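Local coordinates for magnesium transporter, putative (Shewanella oneidensis MR-1, PDB 3KXR), which is a putative magnesium transporter of the SLC41A family, probably moving cations across the membrane, represented here by part of its intracellular N domain and a CBS pair, at residues A[65-70]-A[77-82]; A[87-92]-A[147-152]. All coordinates share one frame; numbering follows the deposited sequence.

Overall arrangement
Contact 1 comes first along the chain. It closes the short connection between strand 66-68 and helix 73-82, inside the first CBS domain. Contact 2 opens at 87-92, where the chain enters strand 90-94, a parallel neighbour of strand 66-68 in the same sheet. It spans a much longer part of the chain, with helices and strands of its own, and ends at strand 149-153 of the second CBS domain. The two contacts follow in series, neither nested nor crossed, with centres about 13 Å apart. They touch through the sheet, where Leu65 and Leu67 pair with Phe92. Contact 1 packs a helix on its own sheet, whereas contact 2 ties the two CBS domains together.

Contact 1 (A[65-70]-A[77-82]); sequences LVLSDK and QRFFRR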
loop_
_atom_site.group_PDB
_atom_site.type_symbol
_atom_site.label_atom_id
_atom_site.label_comp_id
_atom_site.label_asym_id
_atom_site.label_seq_id
_atom_site.Cartn_x
_atom_site.Cartn_y
_atom_site.Cartn_z
ATOM N N LEU A 65 6.374 -22.167 -3.038
ATOM C CA LEU A 65 7.812 -22.316 -3.118
ATOM C C LEU A 65 8.231 -22.407 -4.617
ATOM O O LEU A 65 7.909 -23.351 -5.319
ATOM C CB LEU A 65 8.228 -23.536 -2.275
ATOM C CG LEU A 65 8.659 -23.301 -0.805
ATOM C CD1 LEU A 65 7.818 -22.331 -0.027
ATOM C CD2 LEU A 65 8.795 -24.636 -0.085
ATOM N N VAL A 66 8.922 -21.382 -5.105
ATOM C CA VAL A 66 9.434 -21.368 -6.471
ATOM C C VAL A 66 10.899 -20.849 -6.497
ATOM O O VAL A 66 11.263 -19.954 -5.742
ATOM C CB VAL A 66 8.513 -20.508 -7.388
ATOM C CG1 VAL A 66 8.246 -19.161 -6.732
ATOM C CG2 VAL A 66 9.118 -20.349 -8.760
ATOM N N LEU A 67 11.738 -21.438 -7.347
ATOM C CA LEU A 67 13.112 -20.974 -7.545
ATOM C C LEU A 67 13.445 -21.013 -9.040
ATOM O O LEU A 67 12.838 -21.780 -9.811
ATOM C CB LEU A 67 14.091 -21.859 -6.749
ATOM C CG LEU A 67 14.121 -21.786 -5.212
ATOM C CD1 LEU A 67 14.986 -22.858 -4.619
ATOM C CD2 LEU A 67 14.612 -20.412 -4.775
ATOM N N SER A 68 14.400 -20.206 -9.465
ATOM C CA SER A 68 14.790 -20.194 -10.867
ATOM C C SER A 68 15.688 -21.394 -11.160
ATOM O O SER A 68 16.125 -22.113 -10.266
ATOM C CB SER A 68 15.553 -18.918 -11.236
ATOM O OG SER A 68 16.871 -18.954 -10.673
ATOM N N ASP A 69 16.024 -21.559 -12.423
ATOM C CA ASP A 69 16.780 -22.711 -12.806
ATOM C C ASP A 69 18.248 -22.537 -12.502
ATOM O O ASP A 69 19.053 -23.384 -12.890
ATOM C CB ASP A 69 16.564 -23.024 -14.280
ATOM C CG ASP A 69 17.006 -21.906 -15.206
ATOM O OD1 ASP A 69 17.689 -20.954 -14.760
ATOM O OD2 ASP A 69 16.657 -22.009 -16.405
ATOM N N LYS A 70 18.604 -21.452 -11.811
ATOM C CA LYS A 70 19.972 -21.292 -11.307
ATOM C C LYS A 70 20.102 -21.825 -9.863
ATOM O O LYS A 70 21.188 -21.880 -9.341
ATOM C CB LYS A 70 20.426 -19.824 -11.378
ATOM C CG LYS A 70 20.374 -19.148 -12.789
ATOM C CD LYS A 70 20.945 -20.021 -13.951
ATOM C CE LYS A 70 20.910 -19.336 -15.375
ATOM N NZ LYS A 70 19.856 -19.915 -16.306
ATOM N N GLN A 77 16.588 -26.851 0.046
ATOM C CA GLN A 77 16.540 -27.343 1.436
ATOM C C GLN A 77 16.240 -26.216 2.402
ATOM O O GLN A 77 15.436 -26.368 3.330
ATOM C CB GLN A 77 17.851 -28.050 1.849
ATOM C CG GLN A 77 17.939 -29.452 1.249
ATOM C CD GLN A 77 19.208 -30.185 1.583
ATOM O OE1 GLN A 77 20.012 -29.724 2.375
ATOM N NE2 GLN A 77 19.384 -31.351 0.984
ATOM N N ARG A 78 16.872 -25.083 2.179
ATOM C CA ARG A 78 16.696 -23.967 3.075
ATOM C C ARG A 78 15.272 -23.382 2.949
ATOM O O ARG A 78 14.687 -22.911 3.922
ATOM C CB ARG A 78 17.775 -22.939 2.781
ATOM C CG ARG A 78 17.588 -21.670 3.514
ATOM C CD ARG A 78 18.813 -20.800 3.453
ATOM N NE ARG A 78 18.622 -19.611 4.284
ATOM C CZ ARG A 78 19.243 -18.456 4.081
ATOM N NH1 ARG A 78 20.088 -18.323 3.069
ATOM N NH2 ARG A 78 19.021 -17.431 4.885
ATOM N N PHE A 79 14.694 -23.446 1.756
ATOM C CA PHE A 79 13.342 -22.929 1.550
ATOM C C PHE A 79 12.322 -23.745 2.344
ATOM O O PHE A 79 11.401 -23.212 2.970
ATOM C CB PHE A 79 12.984 -22.987 0.051
ATOM C CG PHE A 79 12.223 -21.780 -0.462
ATOM C CD1 PHE A 79 11.457 -20.990 0.378
ATOM C CD2 PHE A 79 12.242 -21.479 -1.820
ATOM C CE1 PHE A 79 10.748 -19.906 -0.125
ATOM C CE2 PHE A 79 11.533 -20.402 -2.343
ATOM C CZ PHE A 79 10.787 -19.610 -1.511
ATOM N N PHE A 80 12.485 -25.055 2.304
ATOM C CA PHE A 80 11.557 -25.912 2.980
ATOM C C PHE A 80 11.724 -25.760 4.472
ATOM O O PHE A 80 10.778 -25.912 5.188
ATOM C CB PHE A 80 11.813 -27.352 2.642
ATOM C CG PHE A 80 11.243 -27.784 1.373
ATOM C CD1 PHE A 80 9.883 -27.792 1.194
ATOM C CD2 PHE A 80 12.064 -28.264 0.357
ATOM C CE1 PHE A 80 9.341 -28.217 -0.014
ATOM C CE2 PHE A 80 11.526 -28.712 -0.841
ATOM C CZ PHE A 80 10.153 -28.681 -1.022
ATOM N N ARG A 81 12.930 -25.485 4.944
ATOM C CA ARG A 81 13.157 -25.411 6.394
ATOM C C ARG A 81 12.757 -24.033 6.965
ATOM O O ARG A 81 12.391 -23.935 8.136
ATOM C CB ARG A 81 14.601 -25.775 6.772
ATOM C CG ARG A 81 14.981 -27.292 6.585
ATOM C CD ARG A 81 14.440 -28.269 7.673
ATOM N N ARG A 82 12.784 -22.982 6.150
ATOM C CA ARG A 82 12.585 -21.626 6.665
ATOM C C ARG A 82 11.156 -21.102 6.541
ATOM O O ARG A 82 10.842 -20.086 7.076
ATOM C CB ARG A 82 13.501 -20.671 5.918
ATOM C CG ARG A 82 12.963 -20.313 4.512
ATOM C CD ARG A 82 13.996 -19.636 3.617
ATOM N NE ARG A 82 14.564 -18.414 4.209
ATOM C CZ ARG A 82 15.394 -17.578 3.575
ATOM N NH1 ARG A 82 15.763 -17.799 2.306
ATOM N NH2 ARG A 82 15.864 -16.515 4.221
#
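The first half of a beta-alpha-beta unit in the first CBS domain folds back on itself here, and Leu65 and Leu67 meet the Phe79 ring of helix 73-82. Leu65 lies over one face of that ring. Leu65 CG is 3.9 Å from the centroid of the Phe79 ring and only 13° off the normal, a CH-pi contact. The two methyls of Leu65 then part. Leu65 CD1 stays with Phe79, 3.8 Å from Phe79 CE1. Leu65 CD2 reaches the next aromatic along the helix and sits 3.6 Å from Phe80 CD1, at an oblique approach.

The edge of the Phe79 ring is turned to the strand. Val66 O lies in the ring plane, 3.4 Å from Phe79 CE2. Leu67 meets the same edge, with Leu67 CG 3.9 Å from Phe79 CD2. Its chi1 of -70° sets CG beside its own backbone N and anti to the carbonyl carbon, and both CG and CD2 lie against the ring. No hydrogen bond joins the two segments, and between them the contact is mainly apolar packing.

Strand 66-68, helix 73-82 and strand 90-94 make up the beta-alpha-beta unit, with the two strands parallel neighbours in the sheet. Leu91 of strand 90-94 touches both Phe79 and Phe80, which extends the apolar layer between helix and sheet. Trp21 of the second subunit packs edge-to-face with Phe79, so the ring also takes part in the subunit interface. With an alanine in place of Phe79, Leu65 CG would probably lose the aromatic face beneath it, Trp21 of the second subunit its ring partner, and a gap would open between Leu65 and Leu67. Tyr24 of the second subunit packs on Leu67.

Contact 2 (A[87-92]-A[147-152]); sequences CNDNLF and EIELPV
Glu149 reaches across from the second CBS domain to the backbone where the loop enters strand 90-94. The contact joins the two CBS motifs of a CBS pair, or Bateman module, whose sheets face each other here. Glu149 OE2 accepts three hydrogen bonds. Asp89 N and Asn90 N each lie 2.9 Å from Glu149 OE2 and meet it nearly end-on to the C-O bond. Asn88 ND2 comes to the syn lone pair of Glu149 OE2 at 3.0 Å, its amide plane 84° from the carboxylate. Chi1 of 61° puts Glu149 CG between N and the carbonyl carbon, and the chain then runs extended to these donors. Glu149 OE1 is paired with Arg162 in a salt bridge and takes a bond from a water that also donates to Asn90 O.

Asn90 ND2 donates to Glu147 OE1 at 3.1 Å, from above the carboxylate plane. Glu147 OE1 also forms a salt bridge with Arg105. One water links Asp89 OD1, Glu147 OE1 and Ile148 N; another joins Asn90 ND2 to Glu149 O. The arginines probably offset the charge of the buried glutamates.

Farther along, Pro151 CB sits over the Phe92 ring face, 3.8 Å from its centroid, a CH-pi contact. Strands 90-92 and 149-152 run nearly parallel, 8° apart, but belong to separate sheets. Strands 100-105 and 159-164 flank the junction, while helix 73-82 packs on Leu91.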
loop_
_atom_site.group_PDB
_atom_site.type_symbol
_atom_site.label_atom_id
_atom_site.label_comp_id
_atom_site.label_asym_id
_atom_site.label_seq_id
_atom_site.Cartn_x
_atom_site.Cartn_y
_atom_site.Cartn_z
ATOM N N CYS A 87 -0.147 -27.204 2.997
ATOM C CA CYS A 87 -0.156 -28.153 1.894
ATOM C C CYS A 87 1.015 -28.007 0.998
ATOM O O CYS A 87 0.863 -27.849 -0.204
ATOM C CB CYS A 87 -1.378 -27.958 1.022
ATOM S SG CYS A 87 -2.768 -28.716 1.703
ATOM N N ASN A 88 2.194 -28.077 1.579
ATOM C CA ASN A 88 3.364 -27.812 0.827
ATOM C C ASN A 88 4.347 -28.901 1.036
ATOM O O ASN A 88 4.794 -29.116 2.144
ATOM C CB ASN A 88 3.971 -26.508 1.268
ATOM C CG ASN A 88 5.269 -26.208 0.552
ATOM O OD1 ASN A 88 6.270 -25.913 1.206
ATOM N ND2 ASN A 88 5.265 -26.288 -0.798
ATOM N N ASP A 89 4.676 -29.616 -0.025
ATOM C CA ASP A 89 5.877 -30.426 0.017
ATOM C C ASP A 89 6.581 -30.542 -1.325
ATOM O O ASP A 89 7.348 -31.466 -1.536
ATOM C CB ASP A 89 5.563 -31.798 0.601
ATOM C CG ASP A 89 4.858 -32.664 -0.375
ATOM O OD1 ASP A 89 4.402 -32.122 -1.430
ATOM O OD2 ASP A 89 4.801 -33.886 -0.105
ATOM N N ASN A 90 6.332 -29.575 -2.206
ATOM C CA ASN A 90 6.975 -29.502 -3.498
ATOM C C ASN A 90 7.450 -28.095 -3.731
ATOM O O ASN A 90 6.976 -27.145 -3.121
ATOM C CB ASN A 90 6.012 -29.924 -4.612
ATOM C CG ASN A 90 5.786 -31.391 -4.637
ATOM O OD1 ASN A 90 6.595 -32.152 -4.130
ATOM N ND2 ASN A 90 4.688 -31.816 -5.215
ATOM N N LEU A 91 8.378 -27.967 -4.659
ATOM C CA LEU A 91 8.916 -26.662 -5.004
ATOM C C LEU A 91 9.049 -26.586 -6.529
ATOM O O LEU A 91 9.410 -27.570 -7.183
ATOM C CB LEU A 91 10.227 -26.491 -4.259
ATOM C CG LEU A 91 11.075 -25.244 -4.354
ATOM C CD1 LEU A 91 11.931 -25.127 -3.089
ATOM C CD2 LEU A 91 11.925 -25.400 -5.585
ATOM N N PHE A 92 8.694 -25.444 -7.089
ATOM C CA PHE A 92 8.565 -25.321 -8.524
ATOM C C PHE A 92 9.734 -24.573 -9.118
ATOM O O PHE A 92 10.191 -23.596 -8.535
ATOM C CB PHE A 92 7.239 -24.629 -8.844
ATOM C CG PHE A 92 6.079 -25.311 -8.214
ATOM C CD1 PHE A 92 5.904 -26.682 -8.363
ATOM C CD2 PHE A 92 5.189 -24.620 -7.411
ATOM C CE1 PHE A 92 4.839 -27.333 -7.747
ATOM C CE2 PHE A 92 4.111 -25.277 -6.790
ATOM C CZ PHE A 92 3.951 -26.632 -6.959
ATOM N N GLU A 147 -0.007 -36.046 -4.731
ATOM C CA GLU A 147 0.337 -34.646 -4.451
ATOM C C GLU A 147 -0.624 -33.972 -3.483
ATOM O O GLU A 147 -1.814 -34.302 -3.427
ATOM C CB GLU A 147 0.289 -33.816 -5.731
ATOM C CG GLU A 147 0.886 -34.438 -7.000
ATOM C CD GLU A 147 2.356 -34.763 -6.878
ATOM O OE1 GLU A 147 3.022 -34.288 -5.918
ATOM O OE2 GLU A 147 2.850 -35.520 -7.735
ATOM N N ILE A 148 -0.114 -33.000 -2.743
ATOM C CA ILE A 148 -0.976 -32.170 -1.925
ATOM C C ILE A 148 -1.082 -30.742 -2.492
ATOM O O ILE A 148 -1.749 -29.867 -1.917
ATOM C CB ILE A 148 -0.554 -32.208 -0.416
ATOM C CG1 ILE A 148 0.871 -31.683 -0.177
ATOM C CG2 ILE A 148 -0.677 -33.633 0.106
ATOM C CD1 ILE A 148 1.279 -31.518 1.392
ATOM N N GLU A 149 -0.462 -30.516 -3.643
ATOM C CA GLU A 149 -0.605 -29.248 -4.324
ATOM C C GLU A 149 -0.216 -29.467 -5.749
ATOM O O GLU A 149 0.605 -30.339 -6.043
ATOM C CB GLU A 149 0.340 -28.214 -3.707
ATOM C CG GLU A 149 1.822 -28.610 -3.822
ATOM C CD GLU A 149 2.799 -27.729 -3.036
ATOM O OE1 GLU A 149 2.712 -26.478 -3.117
ATOM O OE2 GLU A 149 3.692 -28.309 -2.373
ATOM N N LEU A 150 -0.750 -28.653 -6.639
ATOM C CA LEU A 150 -0.263 -28.668 -8.007
ATOM C C LEU A 150 -0.007 -27.248 -8.497
ATOM O O LEU A 150 -0.754 -26.331 -8.157
ATOM C CB LEU A 150 -1.276 -29.329 -8.934
ATOM C CG LEU A 150 -1.410 -30.859 -8.928
ATOM C CD1 LEU A 150 -2.552 -31.298 -9.876
ATOM C CD2 LEU A 150 -0.077 -31.511 -9.318
ATOM N N PRO A 151 1.026 -27.069 -9.318
ATOM C CA PRO A 151 1.254 -25.788 -9.955
ATOM C C PRO A 151 0.231 -25.509 -11.043
ATOM O O PRO A 151 -0.238 -26.442 -11.736
ATOM C CB PRO A 151 2.644 -25.954 -10.579
ATOM C CG PRO A 151 2.735 -27.374 -10.852
ATOM C CD PRO A 151 1.943 -28.092 -9.831
ATOM N N VAL A 152 -0.082 -24.229 -11.199
ATOM C CA VAL A 152 -0.946 -23.762 -12.245
ATOM C C VAL A 152 -0.160 -22.864 -13.208
ATOM O O VAL A 152 0.572 -21.972 -12.797
ATOM C CB VAL A 152 -2.131 -23.003 -11.647
ATOM C CG1 VAL A 152 -3.017 -22.479 -12.759
ATOM C CG2 VAL A 152 -2.922 -23.917 -10.704
HETATM O O HOH W 1 2.584 -32.333 -3.412
HETATM O O HOH W 2 5.189 -24.876 -3.368
HETATM O O HOH W 3 3.140 -30.503 -7.127
#